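Local coordinates for intracellular protein transport protein USO1 (Saccharomyces cerevisiae S288c, PDB 6LSU), which tethers membranes and is required for protein transport from the endoplasmic reticulum to the Golgi, this chain being the globular head of the longer protein, at residues A[508-516]-A[574-582]; A[499-507]-A[542-550]. One frame throughout, in Å; residues are numbered along the deposited sequence.

Interaction 1 of 2, residues A[508-516]-A[574-582]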
ATOM      1  N   ALA A 508      16.862 -29.980   7.882  1.00 83.50           N
ATOM      2  CA  ALA A 508      17.295 -30.047   9.294  1.00 81.36           C
ATOM      3  C   ALA A 508      17.361 -28.622   9.828  1.00 82.39           C
ATOM      4  O   ALA A 508      17.039 -28.422  11.019  1.00 76.55           O
ATOM      5  CB  ALA A 508      18.642 -30.715   9.377  1.00 86.58           C
ATOM      6  N   GLU A 509      17.732 -27.679   8.942  1.00 89.43           N
ATOM      7  CA  GLU A 509      17.949 -26.240   9.257  1.00 88.30           C
ATOM      8  C   GLU A 509      16.686 -25.432   8.931  1.00 83.72           C
ATOM      9  O   GLU A 509      16.793 -24.172   8.861  1.00 87.91           O
ATOM     10  CB  GLU A 509      19.144 -25.686   8.476  1.00 92.26           C
ATOM     11  CG  GLU A 509      20.190 -26.737   8.131  1.00106.49           C
ATOM     12  CD  GLU A 509      21.627 -26.249   8.178  1.00114.32           C
ATOM     13  OE1 GLU A 509      22.147 -26.069   9.305  1.00117.54           O
ATOM     14  OE2 GLU A 509      22.222 -26.045   7.099  1.00122.49           O
ATOM     15  N   LEU A 510      15.531 -26.093   8.752  1.00 72.92           N
ATOM     16  CA  LEU A 510      14.257 -25.372   8.488  1.00 72.37           C
ATOM     17  C   LEU A 510      14.066 -24.310   9.581  1.00 71.66           C
ATOM     18  O   LEU A 510      13.560 -23.228   9.307  1.00 77.44           O
ATOM     19  CB  LEU A 510      13.083 -26.348   8.439  1.00 73.83           C
ATOM     20  CG  LEU A 510      11.714 -25.714   8.209  1.00 75.16           C
ATOM     21  CD1 LEU A 510      11.711 -24.917   6.920  1.00 79.29           C
ATOM     22  CD2 LEU A 510      10.615 -26.771   8.145  1.00 74.47           C
ATOM     23  N   ASN A 511      14.527 -24.549  10.790  1.00 69.48           N
ATOM     24  CA  ASN A 511      14.312 -23.590  11.909  1.00 72.34           C
ATOM     25  C   ASN A 511      14.917 -22.216  11.583  1.00 64.08           C
ATOM     26  O   ASN A 511      14.484 -21.235  12.242  1.00 52.90           O
ATOM     27  CB  ASN A 511      14.945 -24.123  13.191  1.00 68.23           C
ATOM     28  CG  ASN A 511      16.331 -24.625  12.869  1.00 70.42           C
ATOM     29  OD1 ASN A 511      16.483 -25.750  12.388  1.00 80.47           O
ATOM     30  ND2 ASN A 511      17.340 -23.757  13.006  1.00 66.69           N
ATOM     31  N   LEU A 512      15.901 -22.177  10.686  1.00 60.84           N
ATOM     32  CA  LEU A 512      16.569 -20.935  10.244  1.00 68.21           C
ATOM     33  C   LEU A 512      15.773 -20.180   9.146  1.00 73.45           C
ATOM     34  O   LEU A 512      16.216 -19.124   8.734  1.00 77.28           O
ATOM     35  CB  LEU A 512      17.931 -21.352   9.708  1.00 69.13           C
ATOM     36  CG  LEU A 512      18.832 -22.040  10.735  1.00 79.17           C
ATOM     37  CD1 LEU A 512      20.297 -21.972  10.314  1.00 71.72           C
ATOM     38  CD2 LEU A 512      18.653 -21.412  12.123  1.00 81.59           C
ATOM     39  N   ASN A 513      14.680 -20.739   8.641  1.00 67.14           N
ATOM     40  CA  ASN A 513      13.873 -20.145   7.561  1.00 64.56           C
ATOM     41  C   ASN A 513      12.441 -20.654   7.693  1.00 59.57           C
ATOM     42  O   ASN A 513      11.875 -21.176   6.745  1.00 57.74           O
ATOM     43  CB  ASN A 513      14.484 -20.479   6.198  1.00 64.85           C
ATOM     44  CG  ASN A 513      13.784 -19.776   5.059  1.00 64.48           C
ATOM     45  OD1 ASN A 513      12.856 -18.989   5.288  1.00 58.31           O
ATOM     46  ND2 ASN A 513      14.224 -20.059   3.844  1.00 64.27           N
ATOM     47  N   PRO A 514      11.812 -20.575   8.874  1.00 52.06           N
ATOM     48  CA  PRO A 514      10.533 -21.249   9.089  1.00 61.06           C
ATOM     49  C   PRO A 514       9.517 -20.879   7.990  1.00 60.48           C
ATOM     50  O   PRO A 514       8.817 -21.779   7.500  1.00 62.84           O
ATOM     51  CB  PRO A 514      10.083 -20.790  10.493  1.00 57.55           C
ATOM     52  CG  PRO A 514      10.934 -19.517  10.726  1.00 55.28           C
ATOM     53  CD  PRO A 514      12.242 -19.792  10.023  1.00 52.29           C
ATOM     54  N   PHE A 515       9.506 -19.599   7.594  1.00 61.20           N
ATOM     55  CA  PHE A 515       8.484 -18.989   6.707  1.00 59.15           C
ATOM     56  C   PHE A 515       8.483 -19.689   5.333  1.00 57.67           C
ATOM     57  O   PHE A 515       7.392 -19.857   4.712  1.00 58.97           O
ATOM     58  CB  PHE A 515       8.685 -17.470   6.681  1.00 58.54           C
ATOM     59  CG  PHE A 515       7.983 -16.850   7.854  1.00 54.95           C
ATOM     60  CD1 PHE A 515       6.616 -16.923   7.924  1.00 55.33           C
ATOM     61  CD2 PHE A 515       8.671 -16.254   8.877  1.00 60.20           C
ATOM     62  CE1 PHE A 515       5.941 -16.410   9.000  1.00 58.68           C
ATOM     63  CE2 PHE A 515       7.988 -15.734   9.961  1.00 61.25           C
ATOM     64  CZ  PHE A 515       6.626 -15.832  10.027  1.00 64.12           C
ATOM     65  N   LYS A 516       9.634 -20.183   4.889  1.00 50.10           N
ATOM     66  CA  LYS A 516       9.670 -21.078   3.705  1.00 55.74           C
ATOM     67  C   LYS A 516       8.536 -22.121   3.764  1.00 62.78           C
ATOM     68  O   LYS A 516       7.881 -22.399   2.724  1.00 62.25           O
ATOM     69  CB  LYS A 516      10.967 -21.860   3.678  1.00 54.71           C
ATOM     70  CG  LYS A 516      11.006 -22.957   2.653  1.00 56.87           C
ATOM     71  CD  LYS A 516      12.408 -23.360   2.310  1.00 59.42           C
ATOM     72  CE  LYS A 516      13.023 -24.252   3.371  1.00 63.13           C
ATOM     73  NZ  LYS A 516      14.422 -24.567   2.987  1.00 62.46           N
ATOM     74  N   ALA A 574      12.326 -26.185  17.250  1.00 95.14           N
ATOM     75  CA  ALA A 574      12.682 -24.921  17.936  1.00 99.83           C
ATOM     76  C   ALA A 574      11.580 -23.892  17.674  1.00105.86           C
ATOM     77  O   ALA A 574      11.075 -23.291  18.640  1.00119.65           O
ATOM     78  CB  ALA A 574      14.019 -24.432  17.435  1.00101.45           C
ATOM     79  N   ASP A 575      11.209 -23.737  16.400  1.00 96.60           N
ATOM     80  CA  ASP A 575      10.165 -22.797  15.928  1.00 86.92           C
ATOM     81  C   ASP A 575       8.806 -23.499  15.891  1.00 84.54           C
ATOM     82  O   ASP A 575       8.701 -24.554  15.234  1.00 81.66           O
ATOM     83  CB  ASP A 575      10.540 -22.263  14.549  1.00 83.87           C
ATOM     84  CG  ASP A 575      10.197 -20.803  14.424  1.00 79.03           C
ATOM     85  OD1 ASP A 575       9.020 -20.475  14.706  1.00 73.80           O
ATOM     86  OD2 ASP A 575      11.123 -20.023  14.156  1.00 81.07           O
ATOM     87  N   ILE A 576       7.785 -22.918  16.528  1.00 76.32           N
ATOM     88  CA  ILE A 576       6.474 -23.603  16.672  1.00 76.90           C
ATOM     89  C   ILE A 576       5.700 -23.381  15.372  1.00 75.38           C
ATOM     90  O   ILE A 576       4.645 -24.088  15.122  1.00 69.74           O
ATOM     91  CB  ILE A 576       5.728 -23.151  17.943  1.00 84.14           C
ATOM     92  CG1 ILE A 576       4.693 -22.063  17.677  1.00 87.20           C
ATOM     93  CG2 ILE A 576       6.710 -22.730  19.023  1.00 92.93           C
ATOM     94  CD1 ILE A 576       3.874 -21.697  18.893  1.00 84.39           C
ATOM     95  N   ARG A 577       6.228 -22.477  14.550  1.00 75.86           N
ATOM     96  CA  ARG A 577       5.694 -22.165  13.205  1.00 72.87           C
ATOM     97  C   ARG A 577       5.663 -23.466  12.395  1.00 71.09           C
ATOM     98  O   ARG A 577       4.565 -23.862  11.944  1.00 77.08           O
ATOM     99  CB  ARG A 577       6.549 -21.056  12.588  1.00 78.95           C
ATOM    100  CG  ARG A 577       6.033 -19.659  12.886  1.00 82.86           C
ATOM    101  CD  ARG A 577       6.967 -18.591  12.373  1.00 88.98           C
ATOM    102  NE  ARG A 577       7.880 -18.252  13.441  1.00 88.14           N
ATOM    103  CZ  ARG A 577       7.709 -17.259  14.293  1.00 91.32           C
ATOM    104  NH1 ARG A 577       6.650 -16.463  14.209  1.00 90.20           N
ATOM    105  NH2 ARG A 577       8.624 -17.061  15.222  1.00 95.25           N
ATOM    106  N   ILE A 578       6.798 -24.170  12.349  1.00 58.94           N
ATOM    107  CA  ILE A 578       7.000 -25.425  11.571  1.00 59.45           C
ATOM    108  C   ILE A 578       5.879 -26.424  11.820  1.00 58.52           C
ATOM    109  O   ILE A 578       5.228 -26.850  10.863  1.00 60.80           O
ATOM    110  CB  ILE A 578       8.395 -25.986  11.871  1.00 55.75           C
ATOM    111  CG1 ILE A 578       9.443 -24.916  11.615  1.00 59.55           C
ATOM    112  CG2 ILE A 578       8.649 -27.257  11.089  1.00 53.10           C
ATOM    113  CD1 ILE A 578      10.871 -25.435  11.504  1.00 70.20           C
ATOM    114  N   PRO A 579       5.653 -26.871  13.086  1.00 65.57           N
ATOM    115  CA  PRO A 579       4.526 -27.746  13.430  1.00 60.55           C
ATOM    116  C   PRO A 579       3.148 -27.176  13.091  1.00 56.29           C
ATOM    117  O   PRO A 579       2.317 -27.930  12.623  1.00 60.97           O
ATOM    118  CB  PRO A 579       4.555 -27.864  14.958  1.00 64.32           C
ATOM    119  CG  PRO A 579       5.945 -27.460  15.361  1.00 67.10           C
ATOM    120  CD  PRO A 579       6.491 -26.577  14.257  1.00 65.53           C
ATOM    121  N   ILE A 580       2.919 -25.887  13.349  1.00 61.34           N
ATOM    122  CA  ILE A 580       1.592 -25.222  13.078  1.00 64.41           C
ATOM    123  C   ILE A 580       1.302 -25.297  11.568  1.00 60.75           C
ATOM    124  O   ILE A 580       0.135 -25.568  11.150  1.00 57.85           O
ATOM    125  CB  ILE A 580       1.579 -23.761  13.565  1.00 66.12           C
ATOM    126  CG1 ILE A 580       1.684 -23.679  15.090  1.00 67.95           C
ATOM    127  CG2 ILE A 580       0.345 -23.039  13.045  1.00 64.66           C
ATOM    128  CD1 ILE A 580       1.740 -22.255  15.630  1.00 71.24           C
ATOM    129  N   SER A 581       2.350 -25.139  10.766  1.00 53.03           N
ATOM    130  CA  SER A 581       2.216 -25.085   9.301  1.00 58.14           C
ATOM    131  C   SER A 581       1.759 -26.449   8.824  1.00 55.63           C
ATOM    132  O   SER A 581       0.670 -26.488   8.224  1.00 53.68           O
ATOM    133  CB  SER A 581       3.482 -24.597   8.662  1.00 61.60           C
ATOM    134  OG  SER A 581       3.703 -23.242   9.015  1.00 58.23           O
ATOM    135  N   TYR A 582       2.502 -27.524   9.140  1.00 60.69           N
ATOM    136  CA  TYR A 582       2.065 -28.931   8.831  1.00 55.50           C
ATOM    137  C   TYR A 582       0.678 -29.199   9.400  1.00 55.00           C
ATOM    138  O   TYR A 582      -0.183 -29.676   8.627  1.00 60.97           O
ATOM    139  CB  TYR A 582       3.004 -29.991   9.392  1.00 50.27           C
ATOM    140  CG  TYR A 582       4.350 -30.050   8.722  1.00 47.70           C
ATOM    141  CD1 TYR A 582       4.476 -30.375   7.377  1.00 48.34           C
ATOM    142  CD2 TYR A 582       5.507 -29.791   9.441  1.00 48.28           C
ATOM    143  CE1 TYR A 582       5.718 -30.376   6.745  1.00 50.53           C
ATOM    144  CE2 TYR A 582       6.764 -29.819   8.849  1.00 52.39           C
ATOM    145  CZ  TYR A 582       6.871 -30.111   7.485  1.00 58.85           C
ATOM    146  OH  TYR A 582       8.127 -30.167   6.911  1.00 60.79           O
TER
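R577 and the P514-F515 pair meet where helix 577-590 and helix 514-528 both begin, and the arginine is apolar along its chain and charged at its end. Its CB lies against CB of P514 at 4.1 Å. CG carries the chain on to CD, which packs on the F515 ring, closest to CZ at 3.6 Å. There the chain bends (chi3 -92°) and brings NE to D575 OD1, 2.8 Å away, in a salt bridge whose hydrogen bond is weak because the N-H points well off the oxygen. The other carboxylate oxygen, OD2, lies at the edge of the guanidinium and in its plane. The phenyl ring is tilted 38° from that plane, a slanting contact rather than a stack.

D575 does more than hold the arginine: OD1 also takes a weak capping bond from R577 N at the start of the helix, while OD2 rests 3.5 Å from P514 CG. Beside these charges the contact is mainly apolar. L510 and I578 approach tip to tip, L510 CG to I578 CD1 at 3.4 Å, and the same leucine sets CD2 3.6 Å from I578 CG2. With its CG anti to the backbone N (chi1 178°), L510 reaches across from its 3-10 turn.

The guanidinium ends on a second carboxylate, NH2 pairing with D692. Farther along helix 577-590, S581 lies on L517, F518 and T521 of helix 514-528, I580 on I624 and L627 of helix 622-637, and Y582 on I563, L566 and L567 of helix 559-568, as neighbouring helices pack in an ARM-repeat solenoid.

Interaction 2 of 2, residues A[499-507]-A[542-550]; sequences LFEVLLNYD and TRNVTTGND
F500 turns the edge of its ring to T542, whose CG2 lies near the ring plane, 3.9 Å from F500 CE1. The threonine hydroxyl bonds L538 O in its own helix, consistent with the methyl being the group turned to the ring. One turn on, L504 runs obliquely to V545 but at about a right angle to T547, and a single methyl serves both: L504 CD1 is 3.6 Å from V545 CG1 and 3.7 Å from T547 CG2. The first torsion of T547 (75° to OG1) turns CG2 onto L504 and OG1 to T562 OG1, with which it bonds.

From N505 onward the partners become polar. The N505 and N549 side chains cross at about a right angle, with amide planes 18° apart in the model, though N549 is poorly ordered; N549 CG also comes within 3.8 Å of N505 CA. With an alanine at N505, the N549 amide would probably lose the flat polar group beside it and turn more freely. Beyond, D550, also poorly ordered, approaches the Y506 ring obliquely, its carboxylate 31° from the ring plane.

The chemistry thus grades along the contact. Methyls and an aromatic edge, buried between helix 499-504 and the run from the end of helix 535-543 into strand 546-547, give shape-dependent packing, whereas the amides and carboxylate, nearer the surface, probably depend less on close fit.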
ATOM      1  N   LEU A 499       7.917 -26.225  -4.870  1.00 57.92           N
ATOM      2  CA  LEU A 499       7.118 -26.139  -3.628  1.00 61.04           C
ATOM      3  C   LEU A 499       7.055 -27.535  -3.022  1.00 60.40           C
ATOM      4  O   LEU A 499       6.924 -27.617  -1.801  1.00 56.96           O
ATOM      5  CB  LEU A 499       5.711 -25.617  -3.947  1.00 58.45           C
ATOM      6  CG  LEU A 499       5.616 -24.157  -4.375  1.00 61.98           C
ATOM      7  CD1 LEU A 499       4.277 -23.847  -5.048  1.00 65.18           C
ATOM      8  CD2 LEU A 499       5.821 -23.245  -3.199  1.00 61.29           C
ATOM      9  N   PHE A 500       7.070 -28.569  -3.872  1.00 62.69           N
ATOM     10  CA  PHE A 500       7.021 -29.995  -3.464  1.00 63.94           C
ATOM     11  C   PHE A 500       8.335 -30.362  -2.775  1.00 70.29           C
ATOM     12  O   PHE A 500       8.333 -31.055  -1.751  1.00 71.07           O
ATOM     13  CB  PHE A 500       6.722 -30.863  -4.665  1.00 60.15           C
ATOM     14  CG  PHE A 500       5.277 -30.822  -5.065  1.00 62.06           C
ATOM     15  CD1 PHE A 500       4.306 -31.354  -4.238  1.00 61.42           C
ATOM     16  CD2 PHE A 500       4.891 -30.277  -6.272  1.00 60.75           C
ATOM     17  CE1 PHE A 500       2.974 -31.339  -4.624  1.00 65.34           C
ATOM     18  CE2 PHE A 500       3.555 -30.221  -6.620  1.00 62.03           C
ATOM     19  CZ  PHE A 500       2.601 -30.773  -5.815  1.00 59.01           C
ATOM     20  N   GLU A 501       9.433 -29.835  -3.303  1.00 63.46           N
ATOM     21  CA  GLU A 501      10.740 -29.966  -2.656  1.00 73.97           C
ATOM     22  C   GLU A 501      10.586 -29.554  -1.190  1.00 74.56           C
ATOM     23  O   GLU A 501      11.036 -30.302  -0.355  1.00 81.06           O
ATOM     24  CB  GLU A 501      11.784 -29.134  -3.392  1.00 85.01           C
ATOM     25  CG  GLU A 501      13.138 -29.814  -3.461  1.00100.24           C
ATOM     26  CD  GLU A 501      14.073 -29.245  -4.519  1.00112.46           C
ATOM     27  OE1 GLU A 501      14.942 -30.009  -5.008  1.00126.40           O
ATOM     28  OE2 GLU A 501      13.930 -28.046  -4.861  1.00125.42           O
ATOM     29  N   VAL A 502       9.961 -28.411  -0.888  1.00 69.01           N
ATOM     30  CA  VAL A 502       9.858 -27.923   0.514  1.00 64.37           C
ATOM     31  C   VAL A 502       8.828 -28.783   1.258  1.00 62.58           C
ATOM     32  O   VAL A 502       9.108 -29.334   2.337  1.00 69.64           O
ATOM     33  CB  VAL A 502       9.493 -26.435   0.560  1.00 60.75           C
ATOM     34  CG1 VAL A 502       9.090 -25.996   1.962  1.00 56.33           C
ATOM     35  CG2 VAL A 502      10.635 -25.586   0.026  1.00 61.69           C
ATOM     36  N   LEU A 503       7.663 -28.939   0.677  1.00 59.22           N
ATOM     37  CA  LEU A 503       6.525 -29.582   1.390  1.00 58.80           C
ATOM     38  C   LEU A 503       6.829 -31.055   1.759  1.00 64.81           C
ATOM     39  O   LEU A 503       6.246 -31.529   2.766  1.00 68.71           O
ATOM     40  CB  LEU A 503       5.302 -29.530   0.494  1.00 51.45           C
ATOM     41  CG  LEU A 503       4.054 -30.113   1.121  1.00 52.02           C
ATOM     42  CD1 LEU A 503       3.539 -29.166   2.153  1.00 57.67           C
ATOM     43  CD2 LEU A 503       2.963 -30.404   0.113  1.00 53.40           C
ATOM     44  N   LEU A 504       7.644 -31.781   0.986  1.00 59.42           N
ATOM     45  CA  LEU A 504       7.737 -33.264   1.080  1.00 61.75           C
ATOM     46  C   LEU A 504       9.172 -33.707   1.409  1.00 56.63           C
ATOM     47  O   LEU A 504       9.451 -34.906   1.364  1.00 63.60           O
ATOM     48  CB  LEU A 504       7.250 -33.915  -0.237  1.00 60.77           C
ATOM     49  CG  LEU A 504       5.790 -33.655  -0.636  1.00 59.41           C
ATOM     50  CD1 LEU A 504       5.510 -34.085  -2.069  1.00 56.16           C
ATOM     51  CD2 LEU A 504       4.820 -34.379   0.292  1.00 64.63           C
ATOM     52  N   ASN A 505      10.074 -32.782   1.664  1.00 63.46           N
ATOM     53  CA  ASN A 505      11.474 -33.092   2.039  1.00 67.42           C
ATOM     54  C   ASN A 505      11.720 -32.538   3.425  1.00 68.20           C
ATOM     55  O   ASN A 505      10.912 -31.702   3.900  1.00 66.98           O
ATOM     56  CB  ASN A 505      12.546 -32.579   1.087  1.00 69.99           C
ATOM     57  CG  ASN A 505      12.559 -33.337  -0.225  1.00 82.52           C
ATOM     58  OD1 ASN A 505      11.633 -34.104  -0.501  1.00 91.29           O
ATOM     59  ND2 ASN A 505      13.573 -33.095  -1.058  1.00 91.46           N
ATOM     60  N   TYR A 506      12.754 -33.089   4.059  1.00 70.66           N
ATOM     61  CA  TYR A 506      13.157 -32.754   5.429  1.00 70.53           C
ATOM     62  C   TYR A 506      14.291 -31.751   5.279  1.00 73.13           C
ATOM     63  O   TYR A 506      15.203 -31.992   4.458  1.00 76.56           O
ATOM     64  CB  TYR A 506      13.520 -34.011   6.221  1.00 69.70           C
ATOM     65  CG  TYR A 506      14.051 -33.686   7.589  1.00 74.13           C
ATOM     66  CD1 TYR A 506      13.201 -33.211   8.587  1.00 68.96           C
ATOM     67  CD2 TYR A 506      15.413 -33.738   7.854  1.00 69.34           C
ATOM     68  CE1 TYR A 506      13.702 -32.848   9.824  1.00 76.14           C
ATOM     69  CE2 TYR A 506      15.924 -33.374   9.089  1.00 70.51           C
ATOM     70  CZ  TYR A 506      15.067 -32.934  10.078  1.00 74.49           C
ATOM     71  OH  TYR A 506      15.564 -32.594  11.303  1.00 78.92           O
ATOM     72  N   ASP A 507      14.206 -30.634   5.994  1.00 73.36           N
ATOM     73  CA  ASP A 507      15.317 -29.646   6.025  1.00 77.57           C
ATOM     74  C   ASP A 507      15.685 -29.500   7.497  1.00 79.26           C
ATOM     75  O   ASP A 507      14.835 -29.033   8.273  1.00 80.01           O
ATOM     76  CB  ASP A 507      14.947 -28.335   5.310  1.00 76.12           C
ATOM     77  CG  ASP A 507      16.090 -27.351   5.129  1.00 79.02           C
ATOM     78  OD1 ASP A 507      17.235 -27.788   4.901  1.00100.27           O
ATOM     79  OD2 ASP A 507      15.841 -26.143   5.254  1.00 86.02           O
ATOM     80  N   THR A 542      -1.954 -33.493  -5.802  1.00 66.51           N
ATOM     81  CA  THR A 542      -0.970 -33.256  -4.715  1.00 68.92           C
ATOM     82  C   THR A 542      -0.907 -34.540  -3.906  1.00 70.56           C
ATOM     83  O   THR A 542       0.223 -34.990  -3.590  1.00 70.56           O
ATOM     84  CB  THR A 542      -1.333 -32.053  -3.835  1.00 74.40           C
ATOM     85  OG1 THR A 542      -1.378 -30.872  -4.637  1.00 64.50           O
ATOM     86  CG2 THR A 542      -0.329 -31.862  -2.711  1.00 81.63           C
ATOM     87  N   ARG A 543      -2.078 -35.139  -3.676  1.00 69.43           N
ATOM     88  CA  ARG A 543      -2.223 -36.434  -2.953  1.00 71.72           C
ATOM     89  C   ARG A 543      -1.389 -37.513  -3.665  1.00 71.73           C
ATOM     90  O   ARG A 543      -0.614 -38.245  -2.997  1.00 83.83           O
ATOM     91  CB  ARG A 543      -3.695 -36.842  -2.823  1.00 70.01           C
ATOM     92  CG  ARG A 543      -3.957 -37.747  -1.636  1.00 75.43           C
ATOM     93  CD  ARG A 543      -5.418 -38.001  -1.298  1.00 78.95           C
ATOM     94  NE  ARG A 543      -6.154 -38.560  -2.420  1.00 82.83           N
ATOM     95  CZ  ARG A 543      -5.945 -39.759  -2.975  1.00 82.78           C
ATOM     96  NH1 ARG A 543      -5.007 -40.573  -2.522  1.00 78.16           N
ATOM     97  NH2 ARG A 543      -6.667 -40.132  -4.018  1.00 86.88           N
ATOM     98  N   ASN A 544      -1.498 -37.644  -4.972  1.00 71.17           N
ATOM     99  CA  ASN A 544      -0.983 -38.871  -5.645  1.00 74.91           C
ATOM    100  C   ASN A 544       0.493 -38.692  -5.996  1.00 70.32           C
ATOM    101  O   ASN A 544       1.003 -39.493  -6.753  1.00 77.08           O
ATOM    102  CB  ASN A 544      -1.916 -39.307  -6.776  1.00 74.69           C
ATOM    103  CG  ASN A 544      -3.258 -39.741  -6.196  1.00 85.21           C
ATOM    104  OD1 ASN A 544      -3.305 -40.558  -5.264  1.00 87.70           O
ATOM    105  ND2 ASN A 544      -4.350 -39.157  -6.683  1.00 81.44           N
ATOM    106  N   VAL A 545       1.163 -37.706  -5.411  1.00 69.37           N
ATOM    107  CA  VAL A 545       2.637 -37.570  -5.533  1.00 68.45           C
ATOM    108  C   VAL A 545       3.298 -38.527  -4.535  1.00 77.07           C
ATOM    109  O   VAL A 545       2.880 -38.578  -3.344  1.00 88.44           O
ATOM    110  CB  VAL A 545       3.104 -36.115  -5.321  1.00 65.49           C
ATOM    111  CG1 VAL A 545       4.557 -36.039  -4.934  1.00 64.29           C
ATOM    112  CG2 VAL A 545       2.866 -35.269  -6.553  1.00 66.59           C
ATOM    113  N   THR A 546       4.352 -39.193  -4.993  1.00 83.70           N
ATOM    114  CA  THR A 546       5.165 -40.178  -4.235  1.00 92.85           C
ATOM    115  C   THR A 546       6.581 -39.612  -4.078  1.00 98.49           C
ATOM    116  O   THR A 546       7.008 -38.855  -4.971  1.00 94.67           O
ATOM    117  CB  THR A 546       5.166 -41.493  -5.011  1.00 95.59           C
ATOM    118  OG1 THR A 546       5.916 -41.161  -6.186  1.00 98.19           O
ATOM    119  CG2 THR A 546       3.774 -41.999  -5.346  1.00 88.55           C
ATOM    120  N   THR A 547       7.282 -39.940  -2.989  1.00110.90           N
ATOM    121  CA  THR A 547       8.619 -39.357  -2.694  1.00120.86           C
ATOM    122  C   THR A 547       9.594 -40.424  -2.185  1.00129.71           C
ATOM    123  O   THR A 547       9.204 -41.614  -2.093  1.00129.52           O
ATOM    124  CB  THR A 547       8.511 -38.222  -1.669  1.00125.76           C
ATOM    125  OG1 THR A 547       8.305 -38.812  -0.382  1.00130.86           O
ATOM    126  CG2 THR A 547       7.380 -37.260  -1.959  1.00131.06           C
ATOM    127  N   GLY A 548      10.826 -39.983  -1.904  1.00139.96           N
ATOM    128  CA  GLY A 548      11.832 -40.675  -1.074  1.00146.35           C
ATOM    129  C   GLY A 548      12.484 -39.713  -0.085  1.00150.51           C
ATOM    130  O   GLY A 548      13.114 -38.742  -0.549  1.00141.27           O
ATOM    131  N   ASN A 549      12.333 -39.942   1.228  1.00161.07           N
ATOM    132  CA  ASN A 549      12.876 -39.033   2.278  1.00165.95           C
ATOM    133  C   ASN A 549      12.888 -39.696   3.668  1.00165.86           C
ATOM    134  O   ASN A 549      12.316 -40.796   3.816  1.00163.49           O
ATOM    135  CB  ASN A 549      12.102 -37.710   2.308  1.00161.69           C
ATOM    136  CG  ASN A 549      13.026 -36.513   2.311  1.00162.16           C
ATOM    137  OD1 ASN A 549      13.682 -36.221   1.310  1.00164.44           O
ATOM    138  ND2 ASN A 549      13.092 -35.825   3.438  1.00158.32           N
ATOM    139  N   ASP A 550      13.518 -39.019   4.644  1.00166.46           N
ATOM    140  CA  ASP A 550      13.717 -39.464   6.055  1.00165.21           C
ATOM    141  C   ASP A 550      14.335 -40.869   6.018  1.00164.32           C
ATOM    142  O   ASP A 550      14.514 -41.449   7.116  1.00165.39           O
ATOM    143  CB  ASP A 550      12.415 -39.372   6.875  1.00159.54           C
ATOM    144  CG  ASP A 550      12.351 -38.276   7.944  1.00148.50           C
ATOM    145  OD1 ASP A 550      13.403 -37.690   8.274  1.00138.86           O
ATOM    146  OD2 ASP A 550      11.237 -38.020   8.462  1.00132.95           O
TER

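In the fold
Interactions 1 and 2 each combine a buried apolar part with a more exposed polar margin, and they draw on successive pieces of chain: helix 499-504 leads through a loop with a short 3-10 segment into helix 514-528. Their centres are about 16 Å apart, and they are joined directly by the salt bridge between K516 NZ and D507 OD2 and by K516 packing on V502. The margins differ with place. At 508-516/574-582, charge is fixed at a helix start by carboxylate and guanidinium; at 499-507/542-550, amides meet along irregular, poorly ordered chain. Helix 559-568 backs both, receiving Y582 from one and L503 and L504 from the other.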